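Local coordinates for protein signal recognition particle receptor FtsY (Sulfolobus acidocaldarius, PDB 5L3S) that serves as the docking protein (receptor) for the signal recognition particle, combining a helical bundle domain with a P-loop NTPase-type domain that binds phosphoaminophosphonic acid-guanylate ester, at residues B[113-118]-B[145-150]; B[136-139]-B[143-146]; B[156-161]-B[176-181]. All coordinates share one frame; numbering follows the deposited sequence.

Interaction 1. Residues B[113-118]-B[145-150]. With MG (magnesium ion), chain S; GNP (phosphoaminophosphonic acid-guanylate ester), chain R; G (guanosine-5'-monophosphate), chain K.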
loop_
_atom_site.group_PDB
_atom_site.type_symbol
_atom_site.label_atom_id
_atom_site.label_comp_id
_atom_site.label_asym_id
_atom_site.label_seq_id
_atom_site.Cartn_x
_atom_site.Cartn_y
_atom_site.Cartn_z
ATOM N N GLY B 113 6.259 -2.648 4.771
ATOM C CA GLY B 113 7.406 -1.980 5.349
ATOM C C GLY B 113 7.936 -2.533 6.664
ATOM O O GLY B 113 8.632 -1.818 7.366
ATOM N N LYS B 114 7.638 -3.796 6.974
ATOM C CA LYS B 114 8.050 -4.413 8.238
ATOM C C LYS B 114 9.558 -4.370 8.505
ATOM O O LYS B 114 9.994 -3.917 9.572
ATOM C CB LYS B 114 7.560 -5.874 8.286
ATOM C CG LYS B 114 6.069 -6.045 7.966
ATOM C CD LYS B 114 5.655 -7.515 7.919
ATOM C CE LYS B 114 6.110 -8.205 6.599
ATOM N NZ LYS B 114 5.549 -7.502 5.395
ATOM N N THR B 115 10.333 -4.879 7.552
ATOM C CA THR B 115 11.785 -5.030 7.673
ATOM C C THR B 115 12.485 -3.687 7.856
ATOM O O THR B 115 13.322 -3.514 8.744
ATOM C CB THR B 115 12.339 -5.808 6.451
ATOM O OG1 THR B 115 11.778 -7.133 6.444
ATOM C CG2 THR B 115 13.855 -5.865 6.468
ATOM N N THR B 116 12.104 -2.713 7.044
ATOM C CA THR B 116 12.682 -1.374 7.162
ATOM C C THR B 116 12.264 -0.680 8.476
ATOM O O THR B 116 13.054 0.036 9.091
ATOM C CB THR B 116 12.280 -0.513 5.937
ATOM O OG1 THR B 116 12.611 -1.234 4.734
ATOM C CG2 THR B 116 13.021 0.825 5.944
ATOM N N THR B 117 11.025 -0.906 8.906
ATOM C CA THR B 117 10.533 -0.309 10.153
ATOM C C THR B 117 11.284 -0.884 11.357
ATOM O O THR B 117 11.583 -0.185 12.324
ATOM C CB THR B 117 9.007 -0.518 10.300
ATOM O OG1 THR B 117 8.337 0.126 9.203
ATOM C CG2 THR B 117 8.498 0.087 11.634
ATOM N N ILE B 118 11.625 -2.164 11.286
ATOM C CA ILE B 118 12.428 -2.767 12.342
ATOM C C ILE B 118 13.778 -2.063 12.493
ATOM O O ILE B 118 14.208 -1.752 13.608
ATOM C CB ILE B 118 12.589 -4.275 12.113
ATOM C CG1 ILE B 118 11.333 -4.978 12.611
ATOM C CG2 ILE B 118 13.815 -4.809 12.848
ATOM C CD1 ILE B 118 11.306 -6.430 12.269
ATOM N N GLN B 145 16.878 -12.543 4.608
ATOM C CA GLN B 145 17.897 -12.474 5.659
ATOM C C GLN B 145 19.046 -11.533 5.281
ATOM O O GLN B 145 19.566 -10.838 6.138
ATOM C CB GLN B 145 18.384 -13.878 6.093
ATOM C CG GLN B 145 17.288 -14.693 6.830
ATOM C CD GLN B 145 17.825 -15.831 7.704
ATOM O OE1 GLN B 145 18.902 -16.380 7.444
ATOM N NE2 GLN B 145 17.064 -16.190 8.751
ATOM N N GLU B 146 19.427 -11.499 4.001
ATOM C CA GLU B 146 20.508 -10.611 3.528
ATOM C C GLU B 146 20.135 -9.132 3.695
ATOM O O GLU B 146 20.987 -8.289 4.018
ATOM C CB GLU B 146 20.858 -10.870 2.057
ATOM C CG GLU B 146 21.574 -12.208 1.742
ATOM C CD GLU B 146 20.630 -13.395 1.585
ATOM O OE1 GLU B 146 19.449 -13.301 1.986
ATOM O OE2 GLU B 146 21.079 -14.446 1.080
ATOM N N GLN B 147 18.870 -8.819 3.427
ATOM C CA GLN B 147 18.345 -7.474 3.587
ATOM C C GLN B 147 18.516 -7.027 5.054
ATOM O O GLN B 147 19.018 -5.934 5.335
ATOM C CB GLN B 147 16.853 -7.453 3.198
ATOM C CG GLN B 147 16.223 -6.042 3.149
ATOM C CD GLN B 147 14.704 -6.057 2.978
ATOM O OE1 GLN B 147 14.074 -7.119 2.913
ATOM N NE2 GLN B 147 14.110 -4.867 2.892
ATOM N N LEU B 148 18.114 -7.882 5.987
ATOM C CA LEU B 148 18.273 -7.545 7.425
ATOM C C LEU B 148 19.725 -7.499 7.846
ATOM O O LEU B 148 20.091 -6.701 8.706
ATOM C CB LEU B 148 17.566 -8.557 8.332
ATOM C CG LEU B 148 16.090 -8.392 8.689
ATOM C CD1 LEU B 148 15.645 -9.626 9.461
ATOM C CD2 LEU B 148 15.859 -7.122 9.517
ATOM N N ALA B 149 20.552 -8.374 7.264
ATOM C CA ALA B 149 21.967 -8.417 7.608
ATOM C C ALA B 149 22.674 -7.103 7.265
ATOM O O ALA B 149 23.554 -6.651 8.005
ATOM C CB ALA B 149 22.666 -9.621 6.935
ATOM N N TYR B 150 22.283 -6.487 6.151
ATOM C CA TYR B 150 22.782 -5.160 5.804
ATOM C C TYR B 150 22.415 -4.127 6.899
ATOM O O TYR B 150 23.269 -3.379 7.350
ATOM C CB TYR B 150 22.226 -4.682 4.447
ATOM C CG TYR B 150 22.605 -3.239 4.153
ATOM C CD1 TYR B 150 23.799 -2.932 3.515
ATOM C CD2 TYR B 150 21.782 -2.189 4.543
ATOM C CE1 TYR B 150 24.159 -1.612 3.271
ATOM C CE2 TYR B 150 22.140 -0.876 4.310
ATOM C CZ TYR B 150 23.325 -0.595 3.669
ATOM O OH TYR B 150 23.674 0.717 3.429
HETATM MG MG MG S . 10.370 -7.931 5.047
HETATM P PG GNP R . 8.101 -8.056 2.790
HETATM O O1G GNP R . 9.022 -8.615 3.849
HETATM O O2G GNP R . 8.416 -8.598 1.402
HETATM O O3G GNP R . 6.633 -8.340 3.025
HETATM N N3B GNP R . 8.290 -6.468 2.738
HETATM P PB GNP R . 8.317 -5.573 4.095
HETATM O O1B GNP R . 9.280 -6.138 5.040
HETATM O O2B GNP R . 6.949 -5.477 4.626
HETATM O O3A GNP R . 8.778 -4.203 3.645
HETATM P PA GNP R . 10.197 -3.669 3.405
HETATM O O1A GNP R . 10.834 -3.263 4.700
HETATM O O2A GNP R . 10.980 -4.597 2.532
HETATM O "O5'" GNP R . 9.984 -2.302 2.666
HETATM C "C5'" GNP R . 9.424 -2.218 1.316
HETATM C "C4'" GNP R . 9.877 -0.917 0.678
HETATM O "O4'" GNP R . 9.196 0.232 1.306
HETATM C "C3'" GNP R . 11.360 -0.639 0.822
HETATM O "O3'" GNP R . 11.810 0.025 -0.346
HETATM C "C2'" GNP R . 11.423 0.320 2.024
HETATM O "O2'" GNP R . 12.571 1.147 1.964
HETATM C "C1'" GNP R . 10.179 1.161 1.696
HETATM N N9 GNP R . 9.668 1.883 2.861
HETATM C C8 GNP R . 9.385 1.400 4.110
HETATM N N7 GNP R . 8.914 2.316 4.938
HETATM C C5 GNP R . 8.888 3.469 4.158
HETATM C C6 GNP R . 8.483 4.779 4.492
HETATM O O6 GNP R . 8.072 5.157 5.598
HETATM N N1 GNP R . 8.626 5.667 3.422
HETATM C C2 GNP R . 9.083 5.300 2.165
HETATM N N2 GNP R . 9.165 6.248 1.233
HETATM N N3 GNP R . 9.465 4.069 1.849
HETATM C C4 GNP R . 9.348 3.217 2.886
HETATM O OP3 G K . 21.880 -4.768 -3.764
HETATM P P G K . 23.041 -4.645 -2.854
HETATM O OP1 G K . 22.549 -4.746 -1.452
HETATM O OP2 G K . 24.080 -5.597 -3.306
HETATM O "O5'" G K . 23.667 -3.191 -3.039
HETATM C "C5'" G K . 22.900 -2.015 -2.788
HETATM C "C4'" G K . 22.847 -1.696 -1.314
HETATM O "O4'" G K . 24.196 -1.515 -0.806
HETATM C "C3'" G K . 22.075 -0.432 -0.937
HETATM O "O3'" G K . 21.411 -0.641 0.308
HETATM C "C2'" G K . 23.184 0.595 -0.742
HETATM O "O2'" G K . 22.838 1.665 0.111
HETATM C "C1'" G K . 24.289 -0.269 -0.145
HETATM N N9 G K . 25.642 0.260 -0.323
HETATM C C8 G K . 26.399 0.276 -1.471
HETATM N N7 G K . 27.578 0.813 -1.296
HETATM C C5 G K . 27.602 1.164 0.048
HETATM C C6 G K . 28.616 1.785 0.826
HETATM O O6 G K . 29.740 2.164 0.470
HETATM N N1 G K . 28.215 1.955 2.149
HETATM C C2 G K . 26.999 1.579 2.665
HETATM N N2 G K . 26.799 1.828 3.969
HETATM N N3 G K . 26.047 1.001 1.953
HETATM C C4 G K . 26.416 0.824 0.665
HETATM O O HOH W 1 15.068 -2.186 3.736
HETATM O O HOH W 2 11.582 -7.098 3.595
HETATM O O HOH W 3 9.500 -8.546 6.827
HETATM O O HOH W 4 11.526 -9.667 4.886
#

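Interaction 2. Residues B[136-139]-B[143-146]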
loop_
_atom_site.group_PDB
_atom_site.type_symbol
_atom_site.label_atom_id
_atom_site.label_comp_id
_atom_site.label_asym_id
_atom_site.label_seq_id
_atom_site.Cartn_x
_atom_site.Cartn_y
_atom_site.Cartn_z
ATOM N N ALA B 136 15.784 -12.806 12.492
ATOM C CA ALA B 136 15.466 -12.878 11.064
ATOM C C ALA B 136 14.456 -13.984 10.797
ATOM O O ALA B 136 14.780 -15.004 10.190
ATOM C CB ALA B 136 16.735 -13.097 10.253
ATOM N N SER B 137 13.222 -13.781 11.243
ATOM C CA SER B 137 12.207 -14.832 11.165
ATOM C C SER B 137 11.350 -14.830 9.880
ATOM O O SER B 137 10.360 -15.545 9.808
ATOM C CB SER B 137 11.322 -14.828 12.419
ATOM O OG SER B 137 12.004 -15.414 13.525
ATOM N N ASP B 138 11.726 -14.021 8.886
ATOM C CA ASP B 138 11.267 -14.249 7.503
ATOM C C ASP B 138 12.253 -15.201 6.856
ATOM O O ASP B 138 13.324 -14.787 6.412
ATOM C CB ASP B 138 11.229 -12.954 6.695
ATOM C CG ASP B 138 10.797 -13.164 5.233
ATOM O OD1 ASP B 138 10.690 -14.318 4.761
ATOM O OD2 ASP B 138 10.576 -12.145 4.545
ATOM N N THR B 139 11.891 -16.474 6.800
ATOM C CA THR B 139 12.784 -17.484 6.251
ATOM C C THR B 139 12.310 -17.899 4.859
ATOM O O THR B 139 12.773 -18.893 4.295
ATOM C CB THR B 139 12.830 -18.735 7.149
ATOM O OG1 THR B 139 11.510 -19.278 7.261
ATOM C CG2 THR B 139 13.324 -18.374 8.561
ATOM N N ALA B 143 16.186 -13.187 -0.427
ATOM C CA ALA B 143 17.089 -12.240 0.217
ATOM C C ALA B 143 16.548 -11.586 1.492
ATOM O O ALA B 143 17.015 -10.517 1.861
ATOM C CB ALA B 143 17.535 -11.166 -0.775
ATOM N N ALA B 144 15.583 -12.212 2.163
ATOM C CA ALA B 144 15.007 -11.601 3.365
ATOM C C ALA B 144 16.055 -11.514 4.471
ATOM O O ALA B 144 16.131 -10.525 5.187
ATOM C CB ALA B 144 13.789 -12.405 3.864
ATOM N N GLN B 145 16.878 -12.543 4.608
ATOM C CA GLN B 145 17.897 -12.474 5.659
ATOM C C GLN B 145 19.046 -11.533 5.281
ATOM O O GLN B 145 19.566 -10.838 6.138
ATOM C CB GLN B 145 18.384 -13.878 6.093
ATOM C CG GLN B 145 17.288 -14.693 6.830
ATOM C CD GLN B 145 17.825 -15.831 7.704
ATOM O OE1 GLN B 145 18.902 -16.380 7.444
ATOM N NE2 GLN B 145 17.064 -16.190 8.751
ATOM N N GLU B 146 19.427 -11.499 4.001
ATOM C CA GLU B 146 20.508 -10.611 3.528
ATOM C C GLU B 146 20.135 -9.132 3.695
ATOM O O GLU B 146 20.987 -8.289 4.018
ATOM C CB GLU B 146 20.858 -10.870 2.057
ATOM C CG GLU B 146 21.574 -12.208 1.742
ATOM C CD GLU B 146 20.630 -13.395 1.585
ATOM O OE1 GLU B 146 19.449 -13.301 1.986
ATOM O OE2 GLU B 146 21.079 -14.446 1.080
#

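Interaction 3. Residues B[156-161]-B[176-181]. With SO4 (sulfate ion), chain X.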
loop_
_atom_site.group_PDB
_atom_site.type_symbol
_atom_site.label_atom_id
_atom_site.label_comp_id
_atom_site.label_asym_id
_atom_site.label_seq_id
_atom_site.Cartn_x
_atom_site.Cartn_y
_atom_site.Cartn_z
ATOM N N GLU B 156 24.998 -1.767 13.710
ATOM C CA GLU B 156 25.922 -2.441 14.629
ATOM C C GLU B 156 25.192 -3.197 15.731
ATOM O O GLU B 156 25.510 -3.068 16.914
ATOM C CB GLU B 156 26.943 -1.462 15.223
ATOM C CG GLU B 156 27.874 -0.853 14.196
ATOM C CD GLU B 156 28.911 0.057 14.814
ATOM O OE1 GLU B 156 28.524 1.082 15.413
ATOM O OE2 GLU B 156 30.114 -0.250 14.706
ATOM N N VAL B 157 24.190 -3.968 15.342
ATOM C CA VAL B 157 23.498 -4.825 16.289
ATOM C C VAL B 157 23.545 -6.252 15.793
ATOM O O VAL B 157 23.712 -6.493 14.596
ATOM C CB VAL B 157 22.027 -4.399 16.496
ATOM C CG1 VAL B 157 21.967 -2.995 17.081
ATOM C CG2 VAL B 157 21.255 -4.475 15.194
ATOM N N GLN B 158 23.400 -7.197 16.713
ATOM C CA GLN B 158 23.441 -8.613 16.363
ATOM C C GLN B 158 22.172 -9.084 15.654
ATOM O O GLN B 158 21.060 -8.823 16.107
ATOM C CB GLN B 158 23.648 -9.458 17.613
ATOM C CG GLN B 158 23.359 -10.936 17.391
ATOM C CD GLN B 158 24.603 -11.730 17.041
ATOM O OE1 GLN B 158 25.582 -11.712 17.778
ATOM N NE2 GLN B 158 24.567 -12.436 15.907
ATOM N N LEU B 159 22.350 -9.794 14.544
ATOM C CA LEU B 159 21.243 -10.436 13.850
ATOM C C LEU B 159 21.295 -11.931 14.118
ATOM O O LEU B 159 22.330 -12.566 13.932
ATOM C CB LEU B 159 21.346 -10.212 12.336
ATOM C CG LEU B 159 20.242 -10.869 11.512
ATOM C CD1 LEU B 159 18.882 -10.243 11.842
ATOM C CD2 LEU B 159 20.542 -10.741 10.017
ATOM N N ILE B 160 20.179 -12.502 14.538
ATOM C CA ILE B 160 20.123 -13.940 14.726
ATOM C C ILE B 160 19.432 -14.567 13.504
ATOM O O ILE B 160 18.251 -14.315 13.236
ATOM C CB ILE B 160 19.390 -14.300 16.023
ATOM C CG1 ILE B 160 20.093 -13.638 17.216
ATOM C CG2 ILE B 160 19.315 -15.819 16.207
ATOM C CD1 ILE B 160 21.441 -14.269 17.554
ATOM N N ARG B 161 20.183 -15.364 12.751
ATOM C CA ARG B 161 19.644 -15.975 11.531
ATOM C C ARG B 161 19.085 -17.378 11.779
ATOM O O ARG B 161 18.335 -17.912 10.959
ATOM C CB ARG B 161 20.726 -16.033 10.444
ATOM C CG ARG B 161 21.371 -14.687 10.152
ATOM C CD ARG B 161 21.950 -14.617 8.741
ATOM N NE ARG B 161 23.166 -13.803 8.681
ATOM C CZ ARG B 161 23.648 -13.251 7.569
ATOM N NH1 ARG B 161 23.007 -13.408 6.412
ATOM N NH2 ARG B 161 24.768 -12.530 7.615
ATOM N N ILE B 176 15.637 -15.261 21.185
ATOM C CA ILE B 176 15.246 -14.999 22.573
ATOM C C ILE B 176 16.180 -15.665 23.581
ATOM O O ILE B 176 16.562 -15.061 24.595
ATOM C CB ILE B 176 13.780 -15.419 22.802
ATOM C CG1 ILE B 176 12.863 -14.556 21.920
ATOM C CG2 ILE B 176 13.410 -15.331 24.300
ATOM C CD1 ILE B 176 11.434 -15.031 21.872
ATOM N N SER B 177 16.577 -16.900 23.300
ATOM C CA SER B 177 17.503 -17.605 24.187
ATOM C C SER B 177 18.840 -16.866 24.279
ATOM O O SER B 177 19.432 -16.731 25.362
ATOM C CB SER B 177 17.734 -19.039 23.697
ATOM O OG SER B 177 18.714 -19.682 24.500
ATOM N N PHE B 178 19.304 -16.393 23.130
ATOM C CA PHE B 178 20.559 -15.655 23.030
ATOM C C PHE B 178 20.463 -14.339 23.795
ATOM O O PHE B 178 21.384 -13.965 24.520
ATOM C CB PHE B 178 20.896 -15.388 21.551
ATOM C CG PHE B 178 22.185 -14.636 21.345
ATOM C CD1 PHE B 178 23.377 -15.316 21.172
ATOM C CD2 PHE B 178 22.204 -13.249 21.319
ATOM C CE1 PHE B 178 24.565 -14.630 20.981
ATOM C CE2 PHE B 178 23.393 -12.557 21.136
ATOM C CZ PHE B 178 24.576 -13.254 20.962
ATOM N N ALA B 179 19.348 -13.633 23.628
ATOM C CA ALA B 179 19.170 -12.355 24.308
ATOM C C ALA B 179 19.117 -12.528 25.814
ATOM O O ALA B 179 19.706 -11.730 26.550
ATOM C CB ALA B 179 17.924 -11.633 23.796
ATOM N N LYS B 180 18.443 -13.581 26.276
ATOM C CA LYS B 180 18.353 -13.868 27.712
ATOM C C LYS B 180 19.718 -14.034 28.355
ATOM O O LYS B 180 20.004 -13.428 29.391
ATOM C CB LYS B 180 17.523 -15.128 27.984
ATOM C CG LYS B 180 16.024 -14.927 27.919
ATOM C CD LYS B 180 15.273 -16.241 28.119
ATOM C CE LYS B 180 13.781 -16.061 27.852
ATOM N NZ LYS B 180 13.026 -17.341 27.961
ATOM N N SER B 181 20.561 -14.862 27.754
ATOM C CA SER B 181 21.853 -15.140 28.364
ATOM C C SER B 181 22.790 -13.933 28.313
ATOM O O SER B 181 23.736 -13.851 29.084
ATOM C CB SER B 181 22.509 -16.376 27.733
ATOM O OG SER B 181 22.733 -16.195 26.352
HETATM S S SO4 X . 22.974 -17.049 14.111
HETATM O O1 SO4 X . 21.719 -17.733 14.438
HETATM O O2 SO4 X . 23.644 -16.674 15.362
HETATM O O3 SO4 X . 22.717 -15.848 13.311
HETATM O O4 SO4 X . 23.846 -17.947 13.344
#

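Interaction 1. Residues B[113-118]-B[145-150]
Thr115 and Gln147 meet beside the phosphates of phosphoaminophosphonic acid-guanylate ester (GNP), where the P-loop (Walker A motif) opens into helix 114-127 and helix 144-155 lies alongside, segments 114-118 and 145-150 running 19° from parallel. Gly113, at the N-cap, adopts backbone angles that a CB would obstruct, and its N donates to GNP O2B. Lys114 bends at its last two torsions, bringing NZ within 2.6 Å of GNP O2B and 2.7 Å of GNP O3G, so one buried ammonium spans two phosphates. Thr115 suits its place by being forked. Its OG1 binds magnesium at 2.1 Å and shares a hydrogen bond with Asp190, while CG2, anti to the backbone N, packs 3.6 Å from Gln147 CD and 3.9 Å from Leu148 CD2. Thr116 gives both N and OG1 to GNP O1A, and a water joins its OG1 to Gln147 NE2. Thr117 turns OG1 back to Gly113 O. Across the gap, the long side chain of Gln147 lets its amide use both ends: NE2 points almost straight at GNP O2A (3.2 Å, 177°), and OE1, also bonded to Arg141, accepts from a magnesium-bound water at 2.6 Å.

Interaction 2. Residues B[136-139]-B[143-146]
Gln145 reaches from the first turn of helix 144-155 to Ala136, near the end of strand 132-137, and ties together the beginning of a beta-alpha-beta unit that continues into strand 158-160. Its CB starts the chain off, with CG anti to the carbonyl carbon (chi1 -68°), and the chain then runs extended toward the strand. CG lies 3.8 Å from Ala136 CB and also borders the carbonyl of Asp138. CD passes the same methyl group at 3.9 Å; a residue as small as alanine lets the amide come down close to the strand. At the tip, NE2 donates to Ala136 O at 2.9 Å, with an N-H...O angle of 151°. The donor sits in the carbonyl plane on a lone pair, and the acceptor lies nearly in the plane of the amide. NE2 is also bonded to Arg161 O, so one amide nitrogen links the ends of two neighbouring strands to the helix between them. Glutamine suits this position, having the length to cross the gap and two N-H groups to share.

Ser137 turns to the other side of the sheet, where its OG bonds to Pro168 O at the start of helix 168-181. Asp138, a residue of the GNP pocket, swings its carboxylate, CG anti to the backbone N, against Ala144. There OD2 and CG lie 3.3 Å and 3.4 Å from Ala144 CB, a methyl small enough to fit beside the acid. Asp138 OD1 is bonded to the backbone N atoms of Phe140 and Arg141, which anchors the carboxylate in the connecting loop. Its other oxygen, OD2, stands close to one of the waters bound to the magnesium ion.

Interaction 3. Residues B[156-161]-B[176-181]
Strand 158-160, at one edge of the central, mostly parallel sheet, is covered on one side by the last turns of helix 168-181, the helix that follows it in the chain. Ile160 and Phe178 make the main contact. Ile160 CD1 stands over one face of the Phe178 ring, displaced toward the CG side of the rim: a CH-pi contact with 4.1 Å from CD1 to the ring centroid, 20° off the normal, and 3.9 Å from CD1 to Phe178 CG. Phe178 has CG anti to its own backbone N, which sends the ring from the helix toward the strand. An isoleucine methyl and a flat aromatic ring suit this partly exposed seam, burying apolar surface between strand and helix.

Gln158, on the same side of the strand, brings its amide to the far end of the ring. OE1 comes obliquely within 3.7 Å of Phe178 CZ, the amide and ring planes standing 64° apart. NE2 of Gln158 donates to Leu159 O at 3.0 Å from above that carbonyl's plane, a bond that helps fix the rotation of the amide, and the aliphatic CG flanks the ring. Between them, Leu159 points to the opposite side and packs on helix 144-155. Past the strand, Arg161 N donates to O3 of a sulfate ion at 2.6 Å; Gly162 N binds the same ion. Upstream, Glu156 ends helix 144-155 in a Schellman motif. Such layering, with helices on both sides of parallel strands, is the alpha/beta architecture of P-loop NTPases.

In the fold
The three contacts move outward from the GNP site to the sheet's edge. Interactions 1 and 2 are buried and share helix 144-155: one sets it against the P-loop helix, the other against strand 132-137, and Leu148 CD1 touches Ala136 CA where they join. Interaction 3 is a surface contact on the neighbouring strand 158-160, using a helix on the other side of the sheet. Gln145 links interactions 2 and 3, since its NE2 also reaches Arg161 O. Chemistry follows position: metal, phosphate and water bonds dominate interaction 1, a side-chain to backbone hydrogen bond leads interaction 2, and interaction 3 relies on apolar packing against an aromatic ring.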